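Local coordinates for protein 5-carboxymethyl-2-hydroxymuconate semialdehyde dehydrogenase (Thermus thermophilus, PDB 2D4E) that probably catalyses the NAD-dependent oxidation of 5-carboxymethyl-2-hydroxymuconate semialdehyde to the corresponding acid, as an aldehyde dehydrogenase built of four subunits, at residues Leu446-Ala449 and His450-Leu454; Met460-Asn464 and Ser465-Arg469; Lys316-Glu319 and Asp320-Lys324; Ala85-Arg88 and Lys89-Leu93. All coordinates share one frame; numbering follows the deposited sequence.

Contact 1 (Leu446-Ala449 and His450-Leu454)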
loop_
_atom_site.group_PDB
_atom_site.type_symbol
_atom_site.label_atom_id
_atom_site.label_comp_id
_atom_site.label_asym_id
_atom_site.label_seq_id
_atom_site.Cartn_x
_atom_site.Cartn_y
_atom_site.Cartn_z
ATOM N N LEU C 446 2.604 24.780 -16.131
ATOM C CA LEU C 446 2.827 23.640 -15.251
ATOM C C LEU C 446 2.639 23.953 -13.769
ATOM O O LEU C 446 1.782 23.364 -13.116
ATOM C CB LEU C 446 4.230 23.067 -15.488
ATOM C CG LEU C 446 4.707 21.898 -14.617
ATOM C CD1 LEU C 446 3.738 20.743 -14.724
ATOM C CD2 LEU C 446 6.089 21.450 -15.067
ATOM N N GLU C 447 3.417 24.888 -13.242
ATOM C CA GLU C 447 3.321 25.219 -11.825
ATOM C C GLU C 447 1.972 25.779 -11.363
ATOM O O GLU C 447 1.523 25.479 -10.255
ATOM C CB GLU C 447 4.478 26.148 -11.436
ATOM C CG GLU C 447 5.826 25.476 -11.697
ATOM C CD GLU C 447 7.039 26.365 -11.453
ATOM O OE1 GLU C 447 8.140 25.954 -11.866
ATOM O OE2 GLU C 447 6.906 27.453 -10.852
ATOM N N ARG C 448 1.317 26.581 -12.194
ATOM C CA ARG C 448 0.011 27.117 -11.811
ATOM C C ARG C 448 -1.007 25.971 -11.743
ATOM O O ARG C 448 -1.837 25.920 -10.839
ATOM C CB ARG C 448 -0.466 28.164 -12.826
ATOM C CG ARG C 448 -1.856 28.737 -12.537
ATOM C CD ARG C 448 -2.351 29.596 -13.693
ATOM N NE ARG C 448 -1.540 30.796 -13.869
ATOM C CZ ARG C 448 -1.308 31.381 -15.040
ATOM N NH1 ARG C 448 -1.810 30.868 -16.156
ATOM N NH2 ARG C 448 -0.559 32.475 -15.098
ATOM N N ALA C 449 -0.923 25.048 -12.697
ATOM C CA ALA C 449 -1.837 23.911 -12.763
ATOM C C ALA C 449 -1.842 23.049 -11.493
ATOM O O ALA C 449 -2.887 22.864 -10.867
ATOM C CB ALA C 449 -1.499 23.051 -13.975
ATOM N N HIS C 450 -0.679 22.520 -11.122
ATOM C CA HIS C 450 -0.565 21.675 -9.937
ATOM C C HIS C 450 -0.862 22.437 -8.660
ATOM O O HIS C 450 -1.440 21.892 -7.721
ATOM C CB HIS C 450 0.831 21.055 -9.872
ATOM C CG HIS C 450 1.058 20.003 -10.909
ATOM N ND1 HIS C 450 0.497 18.747 -10.826
ATOM C CD2 HIS C 450 1.733 20.035 -12.081
ATOM C CE1 HIS C 450 0.816 18.051 -11.901
ATOM N NE2 HIS C 450 1.566 18.810 -12.680
ATOM N N ARG C 451 -0.471 23.705 -8.643
ATOM C CA ARG C 451 -0.697 24.577 -7.502
ATOM C C ARG C 451 -2.203 24.712 -7.271
ATOM O O ARG C 451 -2.689 24.529 -6.155
ATOM C CB ARG C 451 -0.062 25.939 -7.784
ATOM C CG ARG C 451 -0.008 26.890 -6.615
ATOM C CD ARG C 451 1.005 27.989 -6.910
ATOM N NE ARG C 451 0.712 28.703 -8.150
ATOM C CZ ARG C 451 1.635 29.094 -9.026
ATOM N NH1 ARG C 451 2.918 28.836 -8.803
ATOM N NH2 ARG C 451 1.277 29.753 -10.121
ATOM N N LEU C 452 -2.943 25.019 -8.333
ATOM C CA LEU C 452 -4.393 25.147 -8.235
ATOM C C LEU C 452 -5.042 23.792 -7.949
ATOM O O LEU C 452 -6.032 23.711 -7.224
ATOM C CB LEU C 452 -4.967 25.722 -9.525
ATOM C CG LEU C 452 -4.757 27.224 -9.744
ATOM C CD1 LEU C 452 -5.198 27.612 -11.147
ATOM C CD2 LEU C 452 -5.545 27.991 -8.691
ATOM N N ALA C 453 -4.488 22.727 -8.517
ATOM C CA ALA C 453 -5.052 21.401 -8.292
ATOM C C ALA C 453 -5.012 21.101 -6.792
ATOM O O ALA C 453 -5.978 20.595 -6.223
ATOM C CB ALA C 453 -4.265 20.348 -9.078
ATOM N N LEU C 454 -3.898 21.440 -6.153
ATOM C CA LEU C 454 -3.740 21.210 -4.720
ATOM C C LEU C 454 -4.606 22.124 -3.849
ATOM O O LEU C 454 -5.062 21.717 -2.783
ATOM C CB LEU C 454 -2.274 21.382 -4.315
ATOM C CG LEU C 454 -1.973 21.093 -2.840
ATOM C CD1 LEU C 454 -2.120 19.600 -2.581
ATOM C CD2 LEU C 454 -0.563 21.543 -2.489
HETATM O O HOH W 1 5.184 29.660 -10.815
#
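Leu-446 and His-450 meet one turn apart on helix 446-455, the crossover helix of the beta-alpha-beta unit that joins strands 438-442 and 460-463. Methyl CD1 of Leu-446 comes to the edge of the imidazole, in its plane, 3.4 Å from His-450 CD2. The leucine reaches the ring because its CG stands anti to the backbone N (chi1 177°). Beyond this edge the imidazole is fixed at both nitrogens: ND1 bonds Tyr-157 OH of the fourth subunit, and NE2 bonds NE2 of His-450 of the second subunit. This side of the helix thus lies where subunits meet.

On another side, Arg-451 folds back over the preceding turn. One face of its guanidinium lies across the backbone, with the carbonyl oxygen of Glu-447 under its centre, while NH2 of Arg-451 comes 3.4 Å from Arg-448 CA. A bend at chi3 (56°) turns the group into this position, and a salt bridge from NE to Glu-423 together with a bond from NH1 to Leu-505 O of the third subunit holds it there. Alongside, Arg-448 CG packs 3.8 Å from Leu-452 CD1, the two chains pointing the same way.

Backbone bonds between residues four apart support these side chains; the one from Ala-453 N to Ala-449 O measures 2.8 Å. The carboxylate of Glu-447, salt-bridged to Arg-288 of the second subunit, does not touch the guanidinium of Arg-451 directly: a water at the guanidinium edge donates to Glu-447 OE2 at 2.8 Å and accepts from Arg-451 NH1 at 3.1 Å.

Contact 2 (Met460-Asn464 and Ser465-Arg469)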
loop_
_atom_site.group_PDB
_atom_site.type_symbol
_atom_site.label_atom_id
_atom_site.label_comp_id
_atom_site.label_asym_id
_atom_site.label_seq_id
_atom_site.Cartn_x
_atom_site.Cartn_y
_atom_site.Cartn_z
ATOM N N MET C 460 -12.391 15.908 -6.925
ATOM C CA MET C 460 -11.782 15.653 -8.234
ATOM C C MET C 460 -11.413 16.920 -9.001
ATOM O O MET C 460 -12.225 17.831 -9.134
ATOM C CB MET C 460 -12.737 14.850 -9.128
ATOM C CG MET C 460 -12.802 13.354 -8.878
ATOM S SD MET C 460 -13.662 12.967 -7.374
ATOM C CE MET C 460 -15.217 13.792 -7.648
ATOM N N VAL C 461 -10.191 16.963 -9.520
ATOM C CA VAL C 461 -9.746 18.099 -10.312
ATOM C C VAL C 461 -9.282 17.576 -11.668
ATOM O O VAL C 461 -8.528 16.602 -11.752
ATOM C CB VAL C 461 -8.579 18.857 -9.642
ATOM C CG1 VAL C 461 -8.066 19.952 -10.576
ATOM C CG2 VAL C 461 -9.041 19.477 -8.321
ATOM N N TYR C 462 -9.766 18.211 -12.728
ATOM C CA TYR C 462 -9.398 17.840 -14.084
ATOM C C TYR C 462 -8.621 18.995 -14.696
ATOM O O TYR C 462 -9.086 20.140 -14.715
ATOM C CB TYR C 462 -10.650 17.542 -14.911
ATOM C CG TYR C 462 -11.396 16.326 -14.415
ATOM C CD1 TYR C 462 -11.065 15.044 -14.865
ATOM C CD2 TYR C 462 -12.395 16.450 -13.449
ATOM C CE1 TYR C 462 -11.712 13.914 -14.357
ATOM C CE2 TYR C 462 -13.045 15.336 -12.937
ATOM C CZ TYR C 462 -12.700 14.071 -13.396
ATOM O OH TYR C 462 -13.353 12.976 -12.891
ATOM N N LEU C 463 -7.425 18.689 -15.178
ATOM C CA LEU C 463 -6.575 19.692 -15.789
ATOM C C LEU C 463 -6.644 19.579 -17.301
ATOM O O LEU C 463 -6.359 18.525 -17.868
ATOM C CB LEU C 463 -5.130 19.519 -15.319
ATOM C CG LEU C 463 -4.911 19.601 -13.803
ATOM C CD1 LEU C 463 -3.433 19.399 -13.484
ATOM C CD2 LEU C 463 -5.400 20.951 -13.288
ATOM N N ASN C 464 -7.054 20.667 -17.943
ATOM C CA ASN C 464 -7.150 20.736 -19.397
ATOM C C ASN C 464 -7.979 19.665 -20.090
ATOM O O ASN C 464 -7.601 19.158 -21.152
ATOM C CB ASN C 464 -5.746 20.774 -19.999
ATOM C CG ASN C 464 -4.977 22.004 -19.566
ATOM O OD1 ASN C 464 -5.550 23.090 -19.456
ATOM N ND2 ASN C 464 -3.676 21.847 -19.327
ATOM N N SER C 465 -9.122 19.335 -19.505
ATOM C CA SER C 465 -9.995 18.345 -20.108
ATOM C C SER C 465 -11.344 18.344 -19.431
ATOM O O SER C 465 -11.534 18.979 -18.396
ATOM C CB SER C 465 -9.403 16.939 -19.988
ATOM O OG SER C 465 -9.811 16.329 -18.777
ATOM N N HIS C 466 -12.279 17.621 -20.037
ATOM C CA HIS C 466 -13.611 17.476 -19.487
ATOM C C HIS C 466 -13.531 16.303 -18.504
ATOM O O HIS C 466 -12.448 15.778 -18.240
ATOM C CB HIS C 466 -14.607 17.169 -20.605
ATOM C CG HIS C 466 -14.227 15.986 -21.438
ATOM N ND1 HIS C 466 -13.048 15.931 -22.150
ATOM C CD2 HIS C 466 -14.855 14.806 -21.653
ATOM C CE1 HIS C 466 -12.964 14.766 -22.768
ATOM N NE2 HIS C 466 -14.048 14.065 -22.482
ATOM N N ASN C 467 -14.675 15.892 -17.976
ATOM C CA ASN C 467 -14.744 14.802 -17.009
ATOM C C ASN C 467 -14.454 13.432 -17.643
ATOM O O ASN C 467 -15.315 12.861 -18.312
ATOM C CB ASN C 467 -16.135 14.803 -16.365
ATOM C CG ASN C 467 -16.189 13.999 -15.084
ATOM O OD1 ASN C 467 -16.046 12.774 -15.095
ATOM N ND2 ASN C 467 -16.386 14.687 -13.967
ATOM N N VAL C 468 -13.246 12.913 -17.433
ATOM C CA VAL C 468 -12.846 11.607 -17.972
ATOM C C VAL C 468 -12.432 10.739 -16.787
ATOM O O VAL C 468 -11.400 10.976 -16.173
ATOM C CB VAL C 468 -11.645 11.726 -18.947
ATOM C CG1 VAL C 468 -11.309 10.345 -19.540
ATOM C CG2 VAL C 468 -11.969 12.718 -20.067
ATOM N N ARG C 469 -13.231 9.724 -16.486
ATOM C CA ARG C 469 -12.979 8.870 -15.334
ATOM C C ARG C 469 -12.116 7.622 -15.500
ATOM O O ARG C 469 -12.054 7.012 -16.570
ATOM C CB ARG C 469 -14.321 8.464 -14.722
ATOM C CG ARG C 469 -15.147 9.646 -14.241
ATOM C CD ARG C 469 -14.963 9.917 -12.752
ATOM N NE ARG C 469 -15.642 8.911 -11.935
ATOM C CZ ARG C 469 -15.036 7.899 -11.320
ATOM N NH1 ARG C 469 -13.720 7.758 -11.399
ATOM N NH2 ARG C 469 -15.749 7.036 -10.608
HETATM O O HOH W 2 -15.740 13.387 -11.254
#
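Tyr-462 projects from strand 460-463 over the chain that turns back beneath it, so that the residues after the turn run along one face and the outer edge of its ring. This strand ends the seven-stranded mixed sheet within the chain, and Met-460, Val-461 and Tyr-462 pair in a parallel ladder with a strand of the fourth subunit, which carries the sheet across the interface.

At Tyr-462 the contact is concentrated. With CG anti to the carbonyl carbon (chi1 -66°), the ring is carried out over Asn-467, whose CA lies over the centre of one face, 4.1 Å from the centroid and 10° off the normal, a CH-pi contact. Val-468 O reaches the ring edge, 3.5 Å from Tyr-462 CE1. The amide of Asn-467 crosses the outer part of the ring with its plane turned 41° from it, ND2 lying 3.6 Å from Tyr-462 CE2. Arg-469 passes the phenol end, where its CD is 3.5 Å from Tyr-462 OH; Tyr-440 also meets the ring, nearly parallel to it.

At Asn-464 the strand has given way to the turn, and the side-chain amide is tied back to Thr-443 O. Ser-465 follows, its OG donating to a lone pair of His-466 O, 2.7 Å away and in the plane of that carbonyl. Asn-467 ND2, bonded also to Tyr-440 OH, gives a hydrogen to a water at 3.1 Å, and this water lies in the ring plane of Tyr-462, 2.9 Å from its OH.

Contact 3 (Lys316-Glu319 and Asp320-Lys324)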
loop_
_atom_site.group_PDB
_atom_site.type_symbol
_atom_site.label_atom_id
_atom_site.label_comp_id
_atom_site.label_asym_id
_atom_site.label_seq_id
_atom_site.Cartn_x
_atom_site.Cartn_y
_atom_site.Cartn_z
ATOM N N LYS C 316 -8.996 39.453 -19.091
ATOM C CA LYS C 316 -8.471 39.836 -20.401
ATOM C C LYS C 316 -9.034 39.057 -21.586
ATOM O O LYS C 316 -8.851 39.466 -22.730
ATOM C CB LYS C 316 -6.939 39.749 -20.413
ATOM C CG LYS C 316 -6.381 38.333 -20.310
ATOM C CD LYS C 316 -4.856 38.306 -20.398
ATOM C CE LYS C 316 -4.205 38.922 -19.168
ATOM N NZ LYS C 316 -2.716 38.799 -19.198
ATOM N N ILE C 317 -9.710 37.940 -21.328
ATOM C CA ILE C 317 -10.288 37.153 -22.417
ATOM C C ILE C 317 -11.758 36.858 -22.180
ATOM O O ILE C 317 -12.385 36.134 -22.955
ATOM C CB ILE C 317 -9.582 35.798 -22.594
ATOM C CG1 ILE C 317 -9.658 34.998 -21.287
ATOM C CG2 ILE C 317 -8.154 36.016 -23.057
ATOM C CD1 ILE C 317 -9.428 33.508 -21.459
ATOM N N PHE C 318 -12.307 37.424 -21.113
ATOM C CA PHE C 318 -13.700 37.190 -20.763
ATOM C C PHE C 318 -14.685 37.460 -21.902
ATOM O O PHE C 318 -15.468 36.586 -22.278
ATOM C CB PHE C 318 -14.072 38.029 -19.531
ATOM C CG PHE C 318 -15.385 37.650 -18.920
ATOM C CD1 PHE C 318 -16.576 38.172 -19.415
ATOM C CD2 PHE C 318 -15.434 36.742 -17.866
ATOM C CE1 PHE C 318 -17.803 37.793 -18.868
ATOM C CE2 PHE C 318 -16.653 36.354 -17.309
ATOM C CZ PHE C 318 -17.841 36.878 -17.809
ATOM N N GLU C 319 -14.637 38.669 -22.453
ATOM C CA GLU C 319 -15.537 39.052 -23.538
ATOM C C GLU C 319 -15.504 38.103 -24.730
ATOM O O GLU C 319 -16.546 37.627 -25.189
ATOM C CB GLU C 319 -15.215 40.474 -24.008
ATOM C CG GLU C 319 -16.376 41.430 -23.840
ATOM C CD GLU C 319 -16.914 41.438 -22.418
ATOM O OE1 GLU C 319 -16.224 41.963 -21.517
ATOM O OE2 GLU C 319 -18.023 40.908 -22.193
ATOM N N ASP C 320 -14.308 37.824 -25.232
ATOM C CA ASP C 320 -14.177 36.951 -26.387
ATOM C C ASP C 320 -14.547 35.495 -26.112
ATOM O O ASP C 320 -15.323 34.901 -26.855
ATOM C CB ASP C 320 -12.750 37.002 -26.932
ATOM C CG ASP C 320 -12.610 36.251 -28.244
ATOM O OD1 ASP C 320 -12.984 36.814 -29.296
ATOM O OD2 ASP C 320 -12.145 35.089 -28.223
ATOM N N PHE C 321 -13.985 34.922 -25.050
ATOM C CA PHE C 321 -14.246 33.522 -24.726
ATOM C C PHE C 321 -15.707 33.271 -24.385
ATOM O O PHE C 321 -16.329 32.360 -24.931
ATOM C CB PHE C 321 -13.367 33.061 -23.556
ATOM C CG PHE C 321 -13.430 31.577 -23.306
ATOM C CD1 PHE C 321 -12.728 30.691 -24.123
ATOM C CD2 PHE C 321 -14.221 31.063 -22.279
ATOM C CE1 PHE C 321 -12.816 29.310 -23.922
ATOM C CE2 PHE C 321 -14.318 29.687 -22.067
ATOM C CZ PHE C 321 -13.615 28.805 -22.891
ATOM N N VAL C 322 -16.251 34.076 -23.479
ATOM C CA VAL C 322 -17.642 33.916 -23.085
ATOM C C VAL C 322 -18.547 34.126 -24.290
ATOM O O VAL C 322 -19.575 33.461 -24.429
ATOM C CB VAL C 322 -18.014 34.897 -21.964
ATOM C CG1 VAL C 322 -19.516 34.815 -21.662
ATOM C CG2 VAL C 322 -17.207 34.559 -20.717
ATOM N N GLY C 323 -18.154 35.049 -25.164
ATOM C CA GLY C 323 -18.929 35.299 -26.362
ATOM C C GLY C 323 -18.972 34.024 -27.183
ATOM O O GLY C 323 -20.007 33.680 -27.764
ATOM N N LYS C 324 -17.851 33.310 -27.231
ATOM C CA LYS C 324 -17.800 32.062 -27.984
ATOM C C LYS C 324 -18.615 30.956 -27.318
ATOM O O LYS C 324 -19.157 30.087 -27.999
ATOM C CB LYS C 324 -16.349 31.623 -28.186
ATOM C CG LYS C 324 -15.672 32.410 -29.297
ATOM C CD LYS C 324 -14.175 32.233 -29.317
ATOM C CE LYS C 324 -13.567 33.149 -30.363
ATOM N NZ LYS C 324 -12.096 33.238 -30.212
#
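The ring of Phe-318 carries Val-322 CG2 over the centre of one face: this methyl stands 3.6 Å from the centroid and 6° off the normal, a CH-pi contact between residues one helical turn apart. All six ring carbons lie at nearly equal distance from it, Phe-318 CE1 at 3.8 Å among them. Phe-318 reaches the next turn because its CG is anti to the backbone N (chi1 -168°), which swings the ring along the helix; Val-322 supplies the branch beside its own N. Replacing the ring by an alanine would probably leave Val-322 CG2 without the face it rests on and open a gap beside strand 414-420.

The backbone bond from Val-322 N to Phe-318 O, 2.9 Å long, sets the spacing of this pair. A looser apolar approach joins Ile-317 CD1 to Phe-321 CB at 4.5 Å. On the exposed side, Lys-324 NZ makes a salt bridge of 2.7 Å to Asp-320 OD2, which accepts on its syn lone pair.

The faces of helix 315-331 are shared out among its neighbours. Phe-318 and Val-322 pack on Val-313 of strand 310-314 and Ala-417 of strand 414-420, whereas Ile-317 and Phe-321 lean on Leu-286 and Leu-290 of helix 286-298.

Contact 4 (Ala85-Arg88 and Lys89-Leu93)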
loop_
_atom_site.group_PDB
_atom_site.type_symbol
_atom_site.label_atom_id
_atom_site.label_comp_id
_atom_site.label_asym_id
_atom_site.label_seq_id
_atom_site.Cartn_x
_atom_site.Cartn_y
_atom_site.Cartn_z
ATOM N N ALA C 85 -15.240 -15.874 -2.830
ATOM C CA ALA C 85 -15.070 -14.673 -3.640
ATOM C C ALA C 85 -15.061 -15.020 -5.121
ATOM O O ALA C 85 -15.583 -14.277 -5.939
ATOM C CB ALA C 85 -13.784 -13.952 -3.259
ATOM N N LYS C 86 -14.469 -16.159 -5.457
ATOM C CA LYS C 86 -14.402 -16.601 -6.841
ATOM C C LYS C 86 -15.812 -16.795 -7.396
ATOM O O LYS C 86 -16.075 -16.514 -8.568
ATOM C CB LYS C 86 -13.623 -17.913 -6.931
ATOM C CG LYS C 86 -13.511 -18.483 -8.335
ATOM C CD LYS C 86 -12.750 -19.801 -8.324
ATOM C CE LYS C 86 -12.622 -20.392 -9.721
ATOM N NZ LYS C 86 -11.807 -21.637 -9.686
ATOM N N GLU C 87 -16.719 -17.268 -6.547
ATOM C CA GLU C 87 -18.096 -17.496 -6.963
ATOM C C GLU C 87 -18.857 -16.178 -7.113
ATOM O O GLU C 87 -19.685 -16.039 -8.017
ATOM C CB GLU C 87 -18.811 -18.411 -5.962
ATOM C CG GLU C 87 -20.281 -18.677 -6.275
ATOM C CD GLU C 87 -20.501 -19.488 -7.550
ATOM O OE1 GLU C 87 -21.667 -19.855 -7.815
ATOM O OE2 GLU C 87 -19.523 -19.762 -8.285
ATOM N N ARG C 88 -18.587 -15.212 -6.235
ATOM C CA ARG C 88 -19.261 -13.921 -6.335
ATOM C C ARG C 88 -18.740 -13.242 -7.595
ATOM O O ARG C 88 -19.476 -12.538 -8.290
ATOM C CB ARG C 88 -18.975 -13.044 -5.110
ATOM C CG ARG C 88 -19.508 -13.608 -3.799
ATOM C CD ARG C 88 -19.717 -12.510 -2.764
ATOM N NE ARG C 88 -18.501 -11.754 -2.468
ATOM C CZ ARG C 88 -17.517 -12.192 -1.693
ATOM N NH1 ARG C 88 -17.596 -13.385 -1.118
ATOM N NH2 ARG C 88 -16.453 -11.429 -1.484
ATOM N N LYS C 89 -17.462 -13.465 -7.889
ATOM C CA LYS C 89 -16.852 -12.900 -9.083
ATOM C C LYS C 89 -17.589 -13.448 -10.307
ATOM O O LYS C 89 -17.873 -12.713 -11.256
ATOM C CB LYS C 89 -15.372 -13.284 -9.157
ATOM C CG LYS C 89 -14.691 -12.923 -10.477
ATOM C CD LYS C 89 -13.237 -13.384 -10.499
ATOM C CE LYS C 89 -12.548 -12.927 -11.770
ATOM N NZ LYS C 89 -11.078 -13.179 -11.762
ATOM N N ARG C 90 -17.906 -14.741 -10.276
ATOM C CA ARG C 90 -18.612 -15.369 -11.388
ATOM C C ARG C 90 -19.968 -14.701 -11.589
ATOM O O ARG C 90 -20.363 -14.418 -12.719
ATOM C CB ARG C 90 -18.808 -16.868 -11.138
ATOM C CG ARG C 90 -19.444 -17.606 -12.319
ATOM C CD ARG C 90 -19.805 -19.042 -11.956
ATOM N NE ARG C 90 -20.838 -19.113 -10.925
ATOM C CZ ARG C 90 -22.100 -18.731 -11.097
ATOM N NH1 ARG C 90 -22.498 -18.244 -12.267
ATOM N NH2 ARG C 90 -22.968 -18.850 -10.102
ATOM N N TYR C 91 -20.677 -14.453 -10.496
ATOM C CA TYR C 91 -21.977 -13.800 -10.577
ATOM C C TYR C 91 -21.883 -12.393 -11.173
ATOM O O TYR C 91 -22.656 -12.051 -12.058
ATOM C CB TYR C 91 -22.621 -13.707 -9.199
ATOM C CG TYR C 91 -23.320 -14.958 -8.741
ATOM C CD1 TYR C 91 -22.890 -15.637 -7.609
ATOM C CD2 TYR C 91 -24.454 -15.427 -9.402
ATOM C CE1 TYR C 91 -23.567 -16.748 -7.136
ATOM C CE2 TYR C 91 -25.149 -16.546 -8.935
ATOM C CZ TYR C 91 -24.697 -17.197 -7.799
ATOM O OH TYR C 91 -25.371 -18.291 -7.314
ATOM N N LEU C 92 -20.949 -11.575 -10.688
ATOM C CA LEU C 92 -20.810 -10.219 -11.217
ATOM C C LEU C 92 -20.540 -10.251 -12.720
ATOM O O LEU C 92 -21.100 -9.459 -13.471
ATOM C CB LEU C 92 -19.685 -9.450 -10.511
ATOM C CG LEU C 92 -19.821 -9.155 -9.013
ATOM C CD1 LEU C 92 -18.833 -8.065 -8.636
ATOM C CD2 LEU C 92 -21.218 -8.690 -8.685
ATOM N N LEU C 93 -19.680 -11.165 -13.152
ATOM C CA LEU C 93 -19.367 -11.294 -14.571
ATOM C C LEU C 93 -20.595 -11.736 -15.372
ATOM O O LEU C 93 -20.759 -11.360 -16.536
ATOM C CB LEU C 93 -18.225 -12.290 -14.773
ATOM C CG LEU C 93 -16.865 -11.810 -14.264
ATOM C CD1 LEU C 93 -15.825 -12.895 -14.507
ATOM C CD2 LEU C 93 -16.478 -10.513 -14.978
HETATM O O HOH W 3 -23.512 -20.724 -5.671
#
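Glu-87 reaches forward along helix 85-101 to Arg-90 and Tyr-91. From CB its chain leaves with CG anti to the backbone N (chi1 178°) and bends at chi2 (67°), which brings CG to 3.9 Å from Tyr-91 CE1 and turns the carboxylate toward the guanidinium. OE1 accepts from Arg-90 NH2 at 2.8 Å and OE2 from Arg-90 NE at 3.0 Å, so the arginine grips side-on with two nitrogens, one to each oxygen. Both bonds are fairly straight, and OE1 lies in the guanidinium plane, yet each oxygen is met from above the carboxylate plane, the two planes standing 54° apart. A water also donates to OE1, at 3.0 Å. With an alanine here, Arg-90 would probably lose its charge partner and its guanidinium would be free to turn away from the helix.

NH2 of Arg-90 also lies over one face of the Tyr-91 ring, 3.3 Å above its plane and toward the rim. Behind this surface cluster, Arg-88 turns inward to Ala-188 O, and Leu-92 packs on helices 118-136 and 175-188. The result is a bidentate i to i+3 salt bridge on the outer side of an amphipathic helix.

From the N terminus, contact 4 comes first, on helix 85-101, which packs on helices 118-136 and 175-188. Contact 3 follows on helix 315-331, on the opposite side of the chain's centre and about 52 Å away between centres. Contacts 1 and 2 come last. The four lie in series, none nesting or crossing, and each stays within one continuous piece of chain; only contact 2 closes a turn, where strand 460-463 ends. Contacts 1 and 2 touch directly, helix 446-455 packing Ala-453 and Ala-449 against Val-461 and Leu-463. Contact 3 borders the same mixed sheet through strands 310-314 and 414-420, while contacts 1 and 2 bind that sheet to other subunits.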